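Local atomic coordinates of protein-glutamine gamma-glutamyltransferase (Pseudomonas aeruginosa PAO1, PDB entry 6G49), a protein that shows transglutaminase activity in vitro through its periplasmic domain, joining protein glutamine and lysine side chains, and is critical for the viability of the bacterium. Residues A191-V205 with A249-A261. Sequence-based numbering, arbitrary orientation. Where two conformers were deposited one is given.
Sequences ADELRQAHAQPQALV and AMAFVLRAAGIPA
Ala-191 presses its CB into the last turn of helix 243-256, tightly packed at 3.4 Å from Ala-256 CB and equally close to Val-253 O. The small side chains let the axes of segments 191-197 and 249-256 come within 8.9 Å at a crossing angle of -58°. One turn on, the side chains of Leu-194 and Val-253 cross nearly perpendicularly, CD1 against CG1. Arg-195, its CG anti to the backbone N (chi1 -179°) and its chain extended as far as NE, lies along the helix end; in the conformer given, one guanidinium face covers Ala-257 O and Gly-258, and no hydrogen bond forms, NE standing 3.5 Å from Ala-257 O. A water bridges Asp-192 OD1 and Ala-256 O. From helix 201-214, Leu-204 touches Ala-257 CB (3.8 Å) and Ile-259 CD1 with CD1, while the Leu-204 and Leu-254 side chains run antiparallel past one another, CD2 against CD2. Val-205 splits its branches, CG2 to Leu-254 CD2 (3.7 Å) and CG1 to the methyl CE of Met-250, extended in the conformer given. Pro-201 lies against Ile-259 CD1. In this transglutaminase-like domain, helix 243-256 begins at Cys-243, the nucleophile by similarity, and the helical hairpin 185-214 packs against its C-terminal half; the Met-250 side chain is about 7 Å from that of Asp-303, part of the probable Cys-His-Asp triad. Gly-258, with positive phi (85°), closes the helix in a Schellman motif and turns the chain so that Ile-259 points back at the hairpin. Beyond it, Arg-255 grips Ala-261 O side-on with NE (2.8 Å) and NH2 (2.9 Å), the oxygen lying in the guanidinium plane, and further bonds to Gln-178 O and Glu-79 O help hold the guanidinium in place. Tyr-292 of strand 286-294 touches both Val-205 and Ile-259.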
# COMPACT_ATOMS: atom_id res chain seq x y z
N ALA A 191 -7.41 -20.00 -0.31
CA ALA A 191 -5.98 -19.93 -0.12
C ALA A 191 -5.37 -21.35 -0.16
O ALA A 191 -4.34 -21.58 -0.75
CB ALA A 191 -5.67 -19.28 1.19
N ASP A 192 -6.06 -22.28 0.48
CA ASP A 192 -5.64 -23.71 0.47
C ASP A 192 -5.57 -24.28 -0.95
O ASP A 192 -4.61 -24.92 -1.29
CB ASP A 192 -6.63 -24.58 1.24
CG ASP A 192 -6.56 -24.36 2.73
OD1 ASP A 192 -5.55 -23.74 3.17
OD2 ASP A 192 -7.54 -24.75 3.44
N GLU A 193 -6.59 -24.00 -1.74
CA GLU A 193 -6.71 -24.48 -3.11
C GLU A 193 -5.58 -23.85 -3.92
O GLU A 193 -4.90 -24.51 -4.70
CB GLU A 193 -8.11 -24.18 -3.66
CG GLU A 193 -9.22 -24.94 -2.95
CD GLU A 193 -10.61 -24.34 -3.05
OE1 GLU A 193 -10.82 -23.50 -3.94
OE2 GLU A 193 -11.48 -24.71 -2.23
N LEU A 194 -5.38 -22.52 -3.75
CA LEU A 194 -4.33 -21.90 -4.49
C LEU A 194 -2.95 -22.45 -4.14
O LEU A 194 -2.09 -22.55 -5.02
CB LEU A 194 -4.36 -20.37 -4.26
CG LEU A 194 -5.47 -19.63 -4.98
CD1 LEU A 194 -5.69 -18.26 -4.36
CD2 LEU A 194 -5.18 -19.49 -6.46
N ARG A 195 -2.69 -22.68 -2.84
CA ARG A 195 -1.39 -23.17 -2.36
C ARG A 195 -1.09 -24.55 -2.98
O ARG A 195 0.04 -24.81 -3.39
CB ARG A 195 -1.42 -23.28 -0.84
CG ARG A 195 -0.13 -23.75 -0.18
CD ARG A 195 -0.28 -23.83 1.34
NE ARG A 195 1.01 -23.79 2.05
CZ ARG A 195 1.19 -23.29 3.27
NH1 ARG A 195 0.16 -22.99 4.03
NH2 ARG A 195 2.41 -23.10 3.72
N GLN A 196 -2.11 -25.38 -3.03
CA GLN A 196 -2.00 -26.75 -3.63
C GLN A 196 -1.76 -26.66 -5.13
O GLN A 196 -1.05 -27.48 -5.65
CB GLN A 196 -3.26 -27.58 -3.33
CG GLN A 196 -3.42 -27.94 -1.85
CD GLN A 196 -2.17 -28.45 -1.17
OE1 GLN A 196 -1.55 -27.76 -0.35
NE2 GLN A 196 -1.77 -29.67 -1.49
N ALA A 197 -2.34 -25.66 -5.81
CA ALA A 197 -2.20 -25.51 -7.24
C ALA A 197 -0.91 -24.81 -7.65
O ALA A 197 -0.49 -24.99 -8.79
CB ALA A 197 -3.39 -24.81 -7.82
N HIS A 198 -0.33 -23.94 -6.80
CA HIS A 198 0.79 -23.07 -7.23
C HIS A 198 1.87 -23.08 -6.15
O HIS A 198 1.74 -22.42 -5.10
CB HIS A 198 0.30 -21.63 -7.52
CG HIS A 198 -0.88 -21.57 -8.44
ND1 HIS A 198 -0.75 -21.68 -9.80
CD2 HIS A 198 -2.18 -21.43 -8.18
CE1 HIS A 198 -1.95 -21.62 -10.35
NE2 HIS A 198 -2.84 -21.48 -9.38
N ALA A 199 2.92 -23.85 -6.42
CA ALA A 199 4.06 -23.97 -5.54
C ALA A 199 4.83 -22.66 -5.44
O ALA A 199 5.37 -22.35 -4.40
CB ALA A 199 4.97 -25.06 -6.08
N GLN A 200 4.95 -21.96 -6.57
CA GLN A 200 5.76 -20.77 -6.66
C GLN A 200 4.89 -19.58 -6.25
O GLN A 200 3.78 -19.41 -6.77
CB GLN A 200 6.29 -20.56 -8.06
CG GLN A 200 7.15 -21.71 -8.56
CD GLN A 200 7.98 -21.24 -9.74
OE1 GLN A 200 8.52 -20.14 -9.73
NE2 GLN A 200 8.06 -22.07 -10.78
N PRO A 201 5.35 -18.76 -5.27
CA PRO A 201 4.58 -17.59 -4.84
C PRO A 201 4.15 -16.72 -6.02
O PRO A 201 3.01 -16.27 -6.01
CB PRO A 201 5.58 -16.84 -3.95
CG PRO A 201 6.45 -17.94 -3.39
CD PRO A 201 6.61 -18.90 -4.53
N GLN A 202 5.05 -16.45 -6.99
CA GLN A 202 4.74 -15.55 -8.09
C GLN A 202 3.56 -16.04 -8.92
O GLN A 202 2.67 -15.29 -9.33
CB GLN A 202 5.95 -15.30 -8.97
CG GLN A 202 6.61 -13.98 -8.61
CD GLN A 202 7.83 -13.68 -9.45
OE1 GLN A 202 7.88 -13.97 -10.65
NE2 GLN A 202 8.82 -13.08 -8.81
N ALA A 203 3.49 -17.36 -9.13
CA ALA A 203 2.38 -17.99 -9.78
C ALA A 203 1.10 -17.90 -8.96
O ALA A 203 -0.02 -17.77 -9.55
CB ALA A 203 2.72 -19.46 -10.04
N LEU A 204 1.19 -18.03 -7.62
CA LEU A 204 -0.00 -17.97 -6.84
C LEU A 204 -0.57 -16.52 -6.90
O LEU A 204 -1.79 -16.31 -7.03
CB LEU A 204 0.33 -18.40 -5.41
CG LEU A 204 -0.86 -18.75 -4.54
CD1 LEU A 204 -0.49 -19.72 -3.44
CD2 LEU A 204 -1.53 -17.51 -3.93
N VAL A 205 0.32 -15.55 -6.71
CA VAL A 205 -0.05 -14.13 -6.78
C VAL A 205 -0.73 -13.86 -8.13
O VAL A 205 -1.79 -13.21 -8.21
CB VAL A 205 1.18 -13.25 -6.58
CG1 VAL A 205 0.90 -11.80 -7.02
CG2 VAL A 205 1.58 -13.31 -5.11
N ALA A 249 -8.16 -8.04 1.25
CA ALA A 249 -8.53 -9.41 0.89
C ALA A 249 -7.39 -10.15 0.23
O ALA A 249 -7.13 -11.35 0.53
CB ALA A 249 -9.74 -9.46 -0.01
N MET A 250 -6.62 -9.49 -0.62
CA MET A 250 -5.49 -10.14 -1.25
C MET A 250 -4.45 -10.50 -0.19
O MET A 250 -3.89 -11.62 -0.24
CB MET A 250 -4.81 -9.28 -2.31
CG MET A 250 -3.76 -9.98 -3.07
SD MET A 250 -3.04 -8.94 -4.39
CE MET A 250 -1.90 -10.07 -5.17
N ALA A 251 -4.15 -9.57 0.72
CA ALA A 251 -3.16 -9.86 1.75
C ALA A 251 -3.63 -11.05 2.62
O ALA A 251 -2.81 -11.92 2.98
CB ALA A 251 -2.86 -8.65 2.58
N PHE A 252 -4.91 -11.07 2.97
CA PHE A 252 -5.51 -12.19 3.74
C PHE A 252 -5.24 -13.51 3.05
O PHE A 252 -4.73 -14.46 3.68
CB PHE A 252 -6.99 -11.97 3.95
CG PHE A 252 -7.64 -13.04 4.77
CD1 PHE A 252 -7.92 -14.28 4.23
CD2 PHE A 252 -7.95 -12.79 6.09
CE1 PHE A 252 -8.48 -15.28 5.02
CE2 PHE A 252 -8.52 -13.79 6.89
CZ PHE A 252 -8.80 -15.02 6.33
N VAL A 253 -5.60 -13.60 1.76
CA VAL A 253 -5.51 -14.87 1.04
C VAL A 253 -4.05 -15.29 0.92
O VAL A 253 -3.72 -16.46 1.12
CB VAL A 253 -6.21 -14.81 -0.33
CG1 VAL A 253 -5.97 -16.09 -1.14
CG2 VAL A 253 -7.67 -14.59 -0.13
N LEU A 254 -3.13 -14.33 0.67
CA LEU A 254 -1.69 -14.67 0.59
C LEU A 254 -1.20 -15.24 1.92
O LEU A 254 -0.50 -16.29 1.93
CB LEU A 254 -0.87 -13.46 0.14
CG LEU A 254 -1.09 -12.98 -1.29
CD1 LEU A 254 -0.26 -11.74 -1.54
CD2 LEU A 254 -0.79 -14.03 -2.34
N ARG A 255 -1.54 -14.62 3.02
CA ARG A 255 -1.09 -15.08 4.30
C ARG A 255 -1.67 -16.47 4.57
O ARG A 255 -0.94 -17.35 5.14
CB ARG A 255 -1.56 -14.19 5.42
CG ARG A 255 -0.85 -12.84 5.46
CD ARG A 255 -1.15 -12.11 6.74
NE ARG A 255 -0.39 -10.85 6.82
CZ ARG A 255 -0.29 -10.06 7.85
NH1 ARG A 255 -0.97 -10.27 8.98
NH2 ARG A 255 0.56 -9.01 7.76
N ALA A 256 -2.93 -16.67 4.20
CA ALA A 256 -3.58 -17.99 4.44
C ALA A 256 -2.95 -19.06 3.57
O ALA A 256 -3.05 -20.27 3.94
CB ALA A 256 -5.07 -17.90 4.28
N ALA A 257 -2.32 -18.71 2.46
CA ALA A 257 -1.62 -19.62 1.57
C ALA A 257 -0.14 -19.78 1.98
O ALA A 257 0.62 -20.38 1.26
CB ALA A 257 -1.65 -19.13 0.16
N GLY A 258 0.29 -19.15 3.07
CA GLY A 258 1.66 -19.27 3.57
C GLY A 258 2.66 -18.33 2.94
O GLY A 258 3.83 -18.55 3.08
N ILE A 259 2.20 -17.21 2.33
CA ILE A 259 3.04 -16.21 1.69
C ILE A 259 3.01 -14.98 2.59
O ILE A 259 1.93 -14.42 2.80
CB ILE A 259 2.56 -15.88 0.25
CG1 ILE A 259 2.59 -17.12 -0.64
CG2 ILE A 259 3.41 -14.75 -0.31
CD1 ILE A 259 2.03 -16.97 -2.00
N PRO A 260 4.16 -14.52 3.15
CA PRO A 260 4.13 -13.34 4.01
C PRO A 260 3.70 -12.14 3.14
O PRO A 260 4.16 -12.01 2.01
CB PRO A 260 5.56 -13.21 4.52
CG PRO A 260 6.14 -14.60 4.31
CD PRO A 260 5.53 -15.07 3.01
N ALA A 261 2.77 -11.35 3.69
CA ALA A 261 2.18 -10.25 2.91
C ALA A 261 1.70 -9.20 3.88
O ALA A 261 1.31 -9.51 5.01
CB ALA A 261 1.04 -10.76 2.06
O HOH W 1 -5.78 -21.46 4.68